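Local atomic coordinates of restriction endonuclease EcoP15I, restriction subunit (Escherichia coli, PDB entry 4ZCF), a protein that works with the Mod subunit as the ATP-dependent restriction subunit that cleaves DNA 25-27 base pairs downstream of one of two inversely oriented 5'-CAGCAG-3' sites. Residues G89-Y92 / T93-K96; A121-V124 / N125-S129; V82-E85 / T86-K90. All coordinates share one frame; numbering follows the deposited sequence.

Contact 1 (G89-Y92 / T93-K96); sequences GKTY and TYIK. With AMP (adenosine monophosphate), chain H.
Thr91 lies under the ring of Tyr94 in the first turns of helix 90-105, the helix that follows the P-loop (Walker A, helicase motif I) of this RecA-like domain. The Thr91 CA sits over the ring face, 4.0 Å from the centroid and 22° off the normal, a CH-pi contact. Tyr94 reaches this place because its CG stands between backbone N and carbonyl carbon (chi1 75°), which folds the ring back along the helix; its OH then bonds to Asp226. On the same flank Thr91 CG2 runs alongside Ile95, 3.8 Å from CD1, and the group packs against Phe126 and Thr123 of helix 117-128. The helix start, equally buried, is held by Gly89 O, which accepts both Thr93 N (3.2 Å) and Thr93 OG1 (3.1 Å), one from each face of the carbonyl plane. This is the tight part.

The looser side is the Lys96 chain as it passes Tyr92. Lys96, partly exposed, lays its CD 3.5 Å from the OH of Tyr92 and then leads away to Tyr140, while that OH bonds to His135.

At the nucleotide, Thr91 OG1 lies 2.7 Å from O2P of AMP. Lys90 passes the same oxygen with its CE, at 3.5 Å, and gives NZ to a salt bridge with Glu227. Gly89 brings its CA 3.4 Å from N7 of the adenine. The Thr91 hydroxyl is thus the side-chain oxygen nearest O2P, and phosphate and adenine are both met by the start of one helix.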
ATOM      1  N   GLY C  89     -14.520  16.383  28.838  1.00 52.35           N
ATOM      2  CA  GLY C  89     -14.920  15.616  27.662  1.00 51.28           C
ATOM      3  C   GLY C  89     -15.329  16.421  26.438  1.00 52.45           C
ATOM      4  O   GLY C  89     -16.390  16.145  25.860  1.00 50.93           O
ATOM      5  N   LYS C  90     -14.493  17.413  26.017  1.00 47.27           N
ATOM      6  CA  LYS C  90     -14.806  18.237  24.838  1.00 47.38           C
ATOM      7  C   LYS C  90     -14.745  17.443  23.516  1.00 52.34           C
ATOM      8  O   LYS C  90     -15.494  17.748  22.581  1.00 53.36           O
ATOM      9  CB  LYS C  90     -13.979  19.541  24.777  1.00 49.56           C
ATOM     10  CG  LYS C  90     -12.464  19.372  24.630  1.00 51.88           C
ATOM     11  CD  LYS C  90     -11.846  20.510  23.842  1.00 54.17           C
ATOM     12  CE  LYS C  90     -10.338  20.499  23.919  1.00 68.96           C
ATOM     13  NZ  LYS C  90      -9.835  21.287  25.086  1.00 84.68           N
ATOM     14  N   THR C  91     -13.868  16.411  23.470  1.00 46.34           N
ATOM     15  CA  THR C  91     -13.664  15.504  22.346  1.00 44.92           C
ATOM     16  C   THR C  91     -14.933  14.693  22.130  1.00 48.53           C
ATOM     17  O   THR C  91     -15.475  14.721  21.029  1.00 48.75           O
ATOM     18  CB  THR C  91     -12.394  14.660  22.567  1.00 49.14           C
ATOM     19  OG1 THR C  91     -11.323  15.522  22.937  1.00 45.39           O
ATOM     20  CG2 THR C  91     -11.992  13.867  21.342  1.00 47.09           C
ATOM     21  N   TYR C  92     -15.433  14.006  23.179  1.00 45.18           N
ATOM     22  CA  TYR C  92     -16.692  13.259  23.107  1.00 44.67           C
ATOM     23  C   TYR C  92     -17.848  14.156  22.594  1.00 50.57           C
ATOM     24  O   TYR C  92     -18.624  13.714  21.741  1.00 51.37           O
ATOM     25  CB  TYR C  92     -17.060  12.653  24.469  1.00 45.01           C
ATOM     26  CG  TYR C  92     -18.432  12.005  24.470  1.00 47.02           C
ATOM     27  CD1 TYR C  92     -18.617  10.718  23.981  1.00 48.94           C
ATOM     28  CD2 TYR C  92     -19.551  12.696  24.928  1.00 47.54           C
ATOM     29  CE1 TYR C  92     -19.882  10.131  23.953  1.00 50.21           C
ATOM     30  CE2 TYR C  92     -20.818  12.124  24.899  1.00 47.76           C
ATOM     31  CZ  TYR C  92     -20.981  10.841  24.407  1.00 55.46           C
ATOM     32  OH  TYR C  92     -22.241  10.291  24.355  1.00 58.17           O
ATOM     33  N   THR C  93     -17.950  15.409  23.126  1.00 45.80           N
ATOM     34  CA  THR C  93     -18.968  16.401  22.777  1.00 44.89           C
ATOM     35  C   THR C  93     -18.940  16.770  21.288  1.00 47.95           C
ATOM     36  O   THR C  93     -19.984  16.717  20.644  1.00 47.97           O
ATOM     37  CB  THR C  93     -18.904  17.608  23.731  1.00 52.93           C
ATOM     38  OG1 THR C  93     -19.184  17.176  25.071  1.00 54.35           O
ATOM     39  CG2 THR C  93     -19.864  18.718  23.334  1.00 45.99           C
ATOM     40  N   TYR C  94     -17.761  17.120  20.738  1.00 44.00           N
ATOM     41  CA  TYR C  94     -17.666  17.440  19.323  1.00 43.40           C
ATOM     42  C   TYR C  94     -17.943  16.248  18.412  1.00 47.72           C
ATOM     43  O   TYR C  94     -18.505  16.415  17.330  1.00 47.25           O
ATOM     44  CB  TYR C  94     -16.419  18.266  18.957  1.00 44.15           C
ATOM     45  CG  TYR C  94     -15.057  17.606  18.899  1.00 45.76           C
ATOM     46  CD1 TYR C  94     -14.786  16.597  17.971  1.00 47.59           C
ATOM     47  CD2 TYR C  94     -13.977  18.151  19.582  1.00 46.33           C
ATOM     48  CE1 TYR C  94     -13.507  16.059  17.836  1.00 46.23           C
ATOM     49  CE2 TYR C  94     -12.693  17.624  19.453  1.00 46.93           C
ATOM     50  CZ  TYR C  94     -12.464  16.572  18.585  1.00 53.25           C
ATOM     51  OH  TYR C  94     -11.189  16.070  18.468  1.00 57.35           O
ATOM     52  N   ILE C  95     -17.601  15.038  18.877  1.00 44.59           N
ATOM     53  CA  ILE C  95     -17.878  13.819  18.124  1.00 44.31           C
ATOM     54  C   ILE C  95     -19.383  13.561  18.138  1.00 47.88           C
ATOM     55  O   ILE C  95     -19.964  13.324  17.079  1.00 47.74           O
ATOM     56  CB  ILE C  95     -17.023  12.614  18.588  1.00 46.79           C
ATOM     57  CG1 ILE C  95     -15.532  12.849  18.234  1.00 47.79           C
ATOM     58  CG2 ILE C  95     -17.527  11.337  17.941  1.00 46.57           C
ATOM     59  CD1 ILE C  95     -14.511  12.056  19.067  1.00 56.06           C
ATOM     60  N   LYS C  96     -20.021  13.665  19.322  1.00 43.58           N
ATOM     61  CA  LYS C  96     -21.469  13.486  19.432  1.00 43.48           C
ATOM     62  C   LYS C  96     -22.226  14.515  18.580  1.00 46.80           C
ATOM     63  O   LYS C  96     -23.229  14.161  17.978  1.00 47.90           O
ATOM     64  CB  LYS C  96     -21.951  13.492  20.891  1.00 45.44           C
ATOM     65  CG  LYS C  96     -23.321  12.841  21.024  1.00 51.13           C
ATOM     66  CD  LYS C  96     -23.817  12.751  22.465  1.00 56.17           C
ATOM     67  CE  LYS C  96     -25.324  12.865  22.534  1.00 51.87           C
ATOM     68  NZ  LYS C  96     -26.018  11.889  21.642  1.00 48.97           N
TER
HETATM   69  P   AMP H1001      -8.063  16.408  23.071  1.00149.65           P
HETATM   70  O1P AMP H1001      -6.988  17.427  23.031  1.00149.75           O
HETATM   71  O2P AMP H1001      -9.231  17.160  23.592  1.00150.01           O
HETATM   72  O3P AMP H1001      -8.406  16.169  21.646  1.00150.41           O
HETATM   73  O5' AMP H1001      -7.675  15.074  23.855  1.00146.20           O
HETATM   74  C5' AMP H1001      -8.458  14.632  24.950  1.00142.34           C
HETATM   75  C4' AMP H1001      -8.514  13.139  25.026  1.00137.95           C
HETATM   76  O4' AMP H1001      -9.340  12.717  26.146  1.00136.59           O
HETATM   77  C3' AMP H1001      -9.164  12.577  23.810  1.00135.05           C
HETATM   78  O3' AMP H1001      -8.155  12.263  22.849  1.00133.05           O
HETATM   79  C2' AMP H1001      -9.924  11.397  24.263  1.00135.17           C
HETATM   80  O2' AMP H1001      -9.132  10.206  24.148  1.00135.54           O
HETATM   81  C1' AMP H1001     -10.208  11.631  25.712  1.00135.26           C
HETATM   82  N9  AMP H1001     -11.562  11.887  26.003  1.00133.99           N
HETATM   83  C8  AMP H1001     -12.191  12.977  25.609  1.00133.10           C
HETATM   84  N7  AMP H1001     -13.470  12.960  26.076  1.00131.98           N
HETATM   85  C5  AMP H1001     -13.589  11.734  26.877  1.00131.72           C
HETATM   86  C6  AMP H1001     -14.579  11.066  27.652  1.00129.99           C
HETATM   87  N6  AMP H1001     -15.881  11.612  27.793  1.00128.94           N
HETATM   88  N1  AMP H1001     -14.259   9.890  28.250  1.00129.48           N
HETATM   89  C2  AMP H1001     -13.058   9.343  28.129  1.00129.84           C
HETATM   90  N3  AMP H1001     -12.084   9.908  27.422  1.00130.84           N
HETATM   91  C4  AMP H1001     -12.273  11.085  26.781  1.00132.55           C

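Contact 2 (A121-V124 / N125-S129); sequences AGTV and NFLKS. With AMP (adenosine monophosphate), chain H.
Along this regular alpha-helix the carbonyls of Ala121 to Val124 each accept the N-H four residues on, as in Leu127 N to Thr123 O at 3.0 Å. These are the closing turns of helix 117-128 in the first RecA-like domain of the helicase region, and two sides of them do different work.

One side faces the nucleotide. Phe126, its CG anti to the backbone N (chi1 -169°), turns its ring toward AMP, so that one face lies under the ribose C2', 3.8 Å from CD2. C4 of the adenine stands above the same ring plane, displaced toward its rim. Gly122 lends its carbonyl: O3' of the ribose makes a weak hydrogen bond to Gly122 O at 3.0 Å, and a side chain on that glycine would crowd O3'. Thr123 directs OG1 to within 3.3 Å of O3P, although the hydroxyl's hydrogen bond is with Ile119 O.

The other side joins the helix to the sheet. Thr123 CG2 and Leu127 CD1 lie alongside each other at 3.9 Å, and Leu127 continues onto Leu144 and Val185. Val124 rests on Val148 and Val185, with the extended chain of Lys128 running beside it; Lys128 also packs on Glu191 of a neighbouring subunit.

Past Lys128 the helix stops; Ser129 leaves helical angles, stands at the N-cap position of helix 130-140, and turns its OG back to donate to Phe126 O at 2.7 Å.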
ATOM      1  N   ALA C 121      -2.765  11.854  17.709  1.00 44.50           N
ATOM      2  CA  ALA C 121      -2.687  10.453  18.141  1.00 44.34           C
ATOM      3  C   ALA C 121      -3.810  10.073  19.122  1.00 50.25           C
ATOM      4  O   ALA C 121      -4.405   9.005  18.971  1.00 51.32           O
ATOM      5  CB  ALA C 121      -1.317  10.155  18.732  1.00 44.69           C
ATOM      6  N   GLY C 122      -4.112  10.961  20.072  1.00 46.18           N
ATOM      7  CA  GLY C 122      -5.169  10.779  21.062  1.00 45.52           C
ATOM      8  C   GLY C 122      -6.567  10.865  20.480  1.00 48.59           C
ATOM      9  O   GLY C 122      -7.442  10.096  20.874  1.00 48.35           O
ATOM     10  N   THR C 123      -6.792  11.800  19.534  1.00 44.48           N
ATOM     11  CA  THR C 123      -8.088  11.983  18.845  1.00 43.54           C
ATOM     12  C   THR C 123      -8.396  10.749  17.980  1.00 43.52           C
ATOM     13  O   THR C 123      -9.501  10.223  18.044  1.00 41.95           O
ATOM     14  CB  THR C 123      -8.111  13.323  18.048  1.00 51.40           C
ATOM     15  OG1 THR C 123      -7.896  14.408  18.957  1.00 57.33           O
ATOM     16  CG2 THR C 123      -9.408  13.548  17.296  1.00 46.83           C
ATOM     17  N   VAL C 124      -7.401  10.282  17.202  1.00 38.45           N
ATOM     18  CA  VAL C 124      -7.525   9.115  16.329  1.00 37.74           C
ATOM     19  C   VAL C 124      -7.771   7.827  17.135  1.00 44.69           C
ATOM     20  O   VAL C 124      -8.706   7.092  16.821  1.00 47.65           O
ATOM     21  CB  VAL C 124      -6.341   9.046  15.325  1.00 39.69           C
ATOM     22  CG1 VAL C 124      -6.292   7.724  14.575  1.00 38.14           C
ATOM     23  CG2 VAL C 124      -6.406  10.222  14.345  1.00 39.20           C
ATOM     24  N   ASN C 125      -7.001   7.601  18.203  1.00 40.37           N
ATOM     25  CA  ASN C 125      -7.136   6.455  19.100  1.00 40.65           C
ATOM     26  C   ASN C 125      -8.587   6.325  19.568  1.00 46.27           C
ATOM     27  O   ASN C 125      -9.205   5.276  19.388  1.00 46.97           O
ATOM     28  CB  ASN C 125      -6.190   6.638  20.305  1.00 43.11           C
ATOM     29  CG  ASN C 125      -5.897   5.387  21.090  1.00 60.25           C
ATOM     30  OD1 ASN C 125      -4.869   4.734  20.898  1.00 59.84           O
ATOM     31  ND2 ASN C 125      -6.775   5.047  22.021  1.00 45.84           N
ATOM     32  N   PHE C 126      -9.140   7.419  20.112  1.00 43.19           N
ATOM     33  CA  PHE C 126     -10.516   7.512  20.592  1.00 42.35           C
ATOM     34  C   PHE C 126     -11.530   7.214  19.487  1.00 45.31           C
ATOM     35  O   PHE C 126     -12.438   6.421  19.709  1.00 45.64           O
ATOM     36  CB  PHE C 126     -10.754   8.908  21.194  1.00 44.00           C
ATOM     37  CG  PHE C 126     -12.039   9.089  21.977  1.00 45.50           C
ATOM     38  CD1 PHE C 126     -12.512   8.083  22.819  1.00 46.71           C
ATOM     39  CD2 PHE C 126     -12.737  10.293  21.930  1.00 47.34           C
ATOM     40  CE1 PHE C 126     -13.688   8.256  23.543  1.00 47.19           C
ATOM     41  CE2 PHE C 126     -13.902  10.475  22.676  1.00 49.38           C
ATOM     42  CZ  PHE C 126     -14.373   9.454  23.469  1.00 47.19           C
ATOM     43  N   LEU C 127     -11.348   7.815  18.296  1.00 40.87           N
ATOM     44  CA  LEU C 127     -12.198   7.651  17.109  1.00 40.47           C
ATOM     45  C   LEU C 127     -12.256   6.230  16.591  1.00 47.72           C
ATOM     46  O   LEU C 127     -13.310   5.806  16.121  1.00 49.12           O
ATOM     47  CB  LEU C 127     -11.751   8.578  15.979  1.00 39.80           C
ATOM     48  CG  LEU C 127     -12.224  10.026  16.066  1.00 44.24           C
ATOM     49  CD1 LEU C 127     -11.358  10.932  15.219  1.00 43.38           C
ATOM     50  CD2 LEU C 127     -13.686  10.158  15.658  1.00 48.18           C
ATOM     51  N   LYS C 128     -11.134   5.491  16.685  1.00 44.57           N
ATOM     52  CA  LYS C 128     -11.013   4.105  16.222  1.00 44.12           C
ATOM     53  C   LYS C 128     -11.389   3.043  17.275  1.00 49.49           C
ATOM     54  O   LYS C 128     -11.545   1.879  16.927  1.00 48.54           O
ATOM     55  CB  LYS C 128      -9.587   3.863  15.695  1.00 45.83           C
ATOM     56  CG  LYS C 128      -9.300   4.593  14.387  1.00 48.71           C
ATOM     57  CD  LYS C 128      -7.983   4.151  13.765  1.00 45.12           C
ATOM     58  CE  LYS C 128      -7.780   4.759  12.403  1.00 37.87           C
ATOM     59  NZ  LYS C 128      -6.338   4.933  12.085  1.00 58.23           N
ATOM     60  N   SER C 129     -11.506   3.430  18.553  1.00 48.99           N
ATOM     61  CA  SER C 129     -11.794   2.503  19.646  1.00 49.58           C
ATOM     62  C   SER C 129     -13.139   1.847  19.514  1.00 57.30           C
ATOM     63  O   SER C 129     -14.108   2.508  19.144  1.00 59.11           O
ATOM     64  CB  SER C 129     -11.651   3.177  21.009  1.00 50.84           C
ATOM     65  OG  SER C 129     -12.659   4.152  21.198  1.00 59.23           O
TER
HETATM   66  P   AMP H1001      -8.063  16.408  23.071  1.00149.65           P
HETATM   67  O1P AMP H1001      -6.988  17.427  23.031  1.00149.75           O
HETATM   68  O2P AMP H1001      -9.231  17.160  23.592  1.00150.01           O
HETATM   69  O3P AMP H1001      -8.406  16.169  21.646  1.00150.41           O
HETATM   70  O5' AMP H1001      -7.675  15.074  23.855  1.00146.20           O
HETATM   71  C5' AMP H1001      -8.458  14.632  24.950  1.00142.34           C
HETATM   72  C4' AMP H1001      -8.514  13.139  25.026  1.00137.95           C
HETATM   73  O4' AMP H1001      -9.340  12.717  26.146  1.00136.59           O
HETATM   74  C3' AMP H1001      -9.164  12.577  23.810  1.00135.05           C
HETATM   75  O3' AMP H1001      -8.155  12.263  22.849  1.00133.05           O
HETATM   76  C2' AMP H1001      -9.924  11.397  24.263  1.00135.17           C
HETATM   77  O2' AMP H1001      -9.132  10.206  24.148  1.00135.54           O
HETATM   78  C1' AMP H1001     -10.208  11.631  25.712  1.00135.26           C
HETATM   79  N9  AMP H1001     -11.562  11.887  26.003  1.00133.99           N
HETATM   80  C8  AMP H1001     -12.191  12.977  25.609  1.00133.10           C
HETATM   81  N7  AMP H1001     -13.470  12.960  26.076  1.00131.98           N
HETATM   82  C5  AMP H1001     -13.589  11.734  26.877  1.00131.72           C
HETATM   83  C6  AMP H1001     -14.579  11.066  27.652  1.00129.99           C
HETATM   84  N6  AMP H1001     -15.881  11.612  27.793  1.00128.94           N
HETATM   85  N1  AMP H1001     -14.259   9.890  28.250  1.00129.48           N
HETATM   86  C2  AMP H1001     -13.058   9.343  28.129  1.00129.84           C
HETATM   87  N3  AMP H1001     -12.084   9.908  27.422  1.00130.84           N
HETATM   88  C4  AMP H1001     -12.273  11.085  26.781  1.00132.55           C

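Contact 3 (V82-E85 / T86-K90); sequences VSME and TGTGK. With AMP (adenosine monophosphate), chain H.
Hydrogen bonds carry most of the contact between Glu85 and the residues that follow it in the P-loop. The carboxylate folds back on its own chain: OE2 takes Thr86 N at 3.1 Å, a nearly straight bond of 169°, and Thr86 OG1 at 3.3 Å. The amide comes from above the carboxylate plane, the hydroxyl nearly in line with the C-O bond, and both from the same face. With CG anti to the backbone N, a bend at chi2 (34°) helps bring OE2 round to the amide. An alanine here is likely to leave the amide and hydroxyl of Thr86 without this shared acceptor, setting that hydroxyl freer to turn.

The backbone carbonyl of Glu85 serves the far end of the type II beta turn from Glu85 to Thr88. Thr88 OG1 donates to it at 2.6 Å, and Thr88 N adds a weak bond at 3.3 Å. Gly87 supplies the positive phi (83°) that suits the third position of such a turn.

The main packing outside these bonds is made by Met84, whose CB touches Thr88 OG1 at 3.5 Å and Lys90 CB at 4.0 Å, tying strand end to helix start.

Strand 79-84 runs between strands 248-253 and 263-267, hydrogen-bonded to both. From its end the loop carries the chain to the AMP cleft and into helix 90-105, with Glu85 and Thr88 packed against helix 269-274.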
ATOM      1  N   VAL C  82     -17.555  26.918  21.407  1.00 49.61           N
ATOM      2  CA  VAL C  82     -17.873  26.071  22.552  1.00 49.11           C
ATOM      3  C   VAL C  82     -16.669  26.155  23.489  1.00 54.31           C
ATOM      4  O   VAL C  82     -15.530  25.956  23.053  1.00 54.89           O
ATOM      5  CB  VAL C  82     -18.197  24.605  22.139  1.00 51.60           C
ATOM      6  CG1 VAL C  82     -18.410  23.715  23.354  1.00 50.74           C
ATOM      7  CG2 VAL C  82     -19.406  24.534  21.219  1.00 50.99           C
ATOM      8  N   SER C  83     -16.922  26.494  24.756  1.00 50.25           N
ATOM      9  CA  SER C  83     -15.887  26.606  25.768  1.00 50.03           C
ATOM     10  C   SER C  83     -16.109  25.574  26.870  1.00 54.09           C
ATOM     11  O   SER C  83     -17.130  25.581  27.563  1.00 52.94           O
ATOM     12  CB  SER C  83     -15.793  28.026  26.320  1.00 53.12           C
ATOM     13  OG  SER C  83     -14.723  28.111  27.246  1.00 62.56           O
ATOM     14  N   MET C  84     -15.167  24.635  26.972  1.00 51.03           N
ATOM     15  CA  MET C  84     -15.192  23.544  27.945  1.00 50.00           C
ATOM     16  C   MET C  84     -13.833  23.419  28.545  1.00 54.15           C
ATOM     17  O   MET C  84     -12.848  23.383  27.809  1.00 53.96           O
ATOM     18  CB  MET C  84     -15.576  22.216  27.280  1.00 51.74           C
ATOM     19  CG  MET C  84     -16.866  22.277  26.528  1.00 54.76           C
ATOM     20  SD  MET C  84     -17.755  20.754  26.728  1.00 59.22           S
ATOM     21  CE  MET C  84     -18.862  20.925  25.509  1.00 56.16           C
ATOM     22  N   GLU C  85     -13.758  23.343  29.876  1.00 52.45           N
ATOM     23  CA  GLU C  85     -12.464  23.195  30.549  1.00 53.47           C
ATOM     24  C   GLU C  85     -11.844  21.789  30.360  1.00 59.22           C
ATOM     25  O   GLU C  85     -12.532  20.841  29.959  1.00 57.17           O
ATOM     26  CB  GLU C  85     -12.560  23.591  32.034  1.00 54.71           C
ATOM     27  CG  GLU C  85     -11.275  24.146  32.634  1.00 66.49           C
ATOM     28  CD  GLU C  85     -10.352  24.986  31.762  1.00 87.81           C
ATOM     29  OE1 GLU C  85     -10.611  26.201  31.591  1.00 71.68           O
ATOM     30  OE2 GLU C  85      -9.329  24.431  31.298  1.00 82.48           O
ATOM     31  N   THR C  86     -10.527  21.687  30.614  1.00 58.48           N
ATOM     32  CA  THR C  86      -9.759  20.443  30.529  1.00 59.06           C
ATOM     33  C   THR C  86     -10.334  19.400  31.494  1.00 63.04           C
ATOM     34  O   THR C  86     -10.635  19.721  32.648  1.00 62.62           O
ATOM     35  CB  THR C  86      -8.252  20.719  30.729  1.00 69.50           C
ATOM     36  OG1 THR C  86      -7.870  21.830  29.904  1.00 75.26           O
ATOM     37  CG2 THR C  86      -7.380  19.509  30.387  1.00 64.98           C
ATOM     38  N   GLY C  87     -10.520  18.188  30.974  1.00 60.07           N
ATOM     39  CA  GLY C  87     -11.049  17.036  31.697  1.00 59.51           C
ATOM     40  C   GLY C  87     -12.559  16.974  31.776  1.00 62.67           C
ATOM     41  O   GLY C  87     -13.083  16.263  32.636  1.00 62.79           O
ATOM     42  N   THR C  88     -13.275  17.716  30.883  1.00 58.29           N
ATOM     43  CA  THR C  88     -14.748  17.760  30.844  1.00 57.32           C
ATOM     44  C   THR C  88     -15.370  17.024  29.642  1.00 58.24           C
ATOM     45  O   THR C  88     -16.594  17.050  29.470  1.00 57.59           O
ATOM     46  CB  THR C  88     -15.301  19.193  31.035  1.00 67.02           C
ATOM     47  OG1 THR C  88     -14.980  20.001  29.904  1.00 68.44           O
ATOM     48  CG2 THR C  88     -14.839  19.850  32.335  1.00 65.27           C
ATOM     49  N   GLY C  89     -14.520  16.383  28.838  1.00 52.35           N
ATOM     50  CA  GLY C  89     -14.920  15.616  27.662  1.00 51.28           C
ATOM     51  C   GLY C  89     -15.329  16.421  26.438  1.00 52.45           C
ATOM     52  O   GLY C  89     -16.390  16.145  25.860  1.00 50.93           O
ATOM     53  N   LYS C  90     -14.493  17.413  26.017  1.00 47.27           N
ATOM     54  CA  LYS C  90     -14.806  18.237  24.838  1.00 47.38           C
ATOM     55  C   LYS C  90     -14.745  17.443  23.516  1.00 52.34           C
ATOM     56  O   LYS C  90     -15.494  17.748  22.581  1.00 53.36           O
ATOM     57  CB  LYS C  90     -13.979  19.541  24.777  1.00 49.56           C
ATOM     58  CG  LYS C  90     -12.464  19.372  24.630  1.00 51.88           C
ATOM     59  CD  LYS C  90     -11.846  20.510  23.842  1.00 54.17           C
ATOM     60  CE  LYS C  90     -10.338  20.499  23.919  1.00 68.96           C
ATOM     61  NZ  LYS C  90      -9.835  21.287  25.086  1.00 84.68           N
TER
HETATM   62  P   AMP H1001      -8.063  16.408  23.071  1.00149.65           P
HETATM   63  O1P AMP H1001      -6.988  17.427  23.031  1.00149.75           O
HETATM   64  O2P AMP H1001      -9.231  17.160  23.592  1.00150.01           O
HETATM   65  O3P AMP H1001      -8.406  16.169  21.646  1.00150.41           O
HETATM   66  O5' AMP H1001      -7.675  15.074  23.855  1.00146.20           O
HETATM   67  C5' AMP H1001      -8.458  14.632  24.950  1.00142.34           C
HETATM   68  C4' AMP H1001      -8.514  13.139  25.026  1.00137.95           C
HETATM   69  O4' AMP H1001      -9.340  12.717  26.146  1.00136.59           O
HETATM   70  C3' AMP H1001      -9.164  12.577  23.810  1.00135.05           C
HETATM   71  O3' AMP H1001      -8.155  12.263  22.849  1.00133.05           O
HETATM   72  C2' AMP H1001      -9.924  11.397  24.263  1.00135.17           C
HETATM   73  O2' AMP H1001      -9.132  10.206  24.148  1.00135.54           O
HETATM   74  C1' AMP H1001     -10.208  11.631  25.712  1.00135.26           C
HETATM   75  N9  AMP H1001     -11.562  11.887  26.003  1.00133.99           N
HETATM   76  C8  AMP H1001     -12.191  12.977  25.609  1.00133.10           C
HETATM   77  N7  AMP H1001     -13.470  12.960  26.076  1.00131.98           N
HETATM   78  C5  AMP H1001     -13.589  11.734  26.877  1.00131.72           C
HETATM   79  C6  AMP H1001     -14.579  11.066  27.652  1.00129.99           C
HETATM   80  N6  AMP H1001     -15.881  11.612  27.793  1.00128.94           N
HETATM   81  N1  AMP H1001     -14.259   9.890  28.250  1.00129.48           N
HETATM   82  C2  AMP H1001     -13.058   9.343  28.129  1.00129.84           C
HETATM   83  N3  AMP H1001     -12.084   9.908  27.422  1.00130.84           N
HETATM   84  C4  AMP H1001     -12.273  11.085  26.781  1.00132.55           C

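Along the chain the order is contact 3, contact 1, contact 2. Contact 3 ends strand 79-84 and forms the P-loop; contact 1 begins helix 90-105 and shares Gly89 and Lys90 with contact 3, the two centres about 9 Å apart. Thr93 CG2 meets Met84 CE between them, at 3.3 Å. Contact 2 lies later, on helix 117-128, about 12 Å from contact 1 and about 17 Å from contact 3 between centres. It packs on contact 1 through Phe126 and Thr123 but does not touch contact 3. All three belong to one RecA-like domain built on a parallel sheet, and together they line the AMP cleft of the helicase motor.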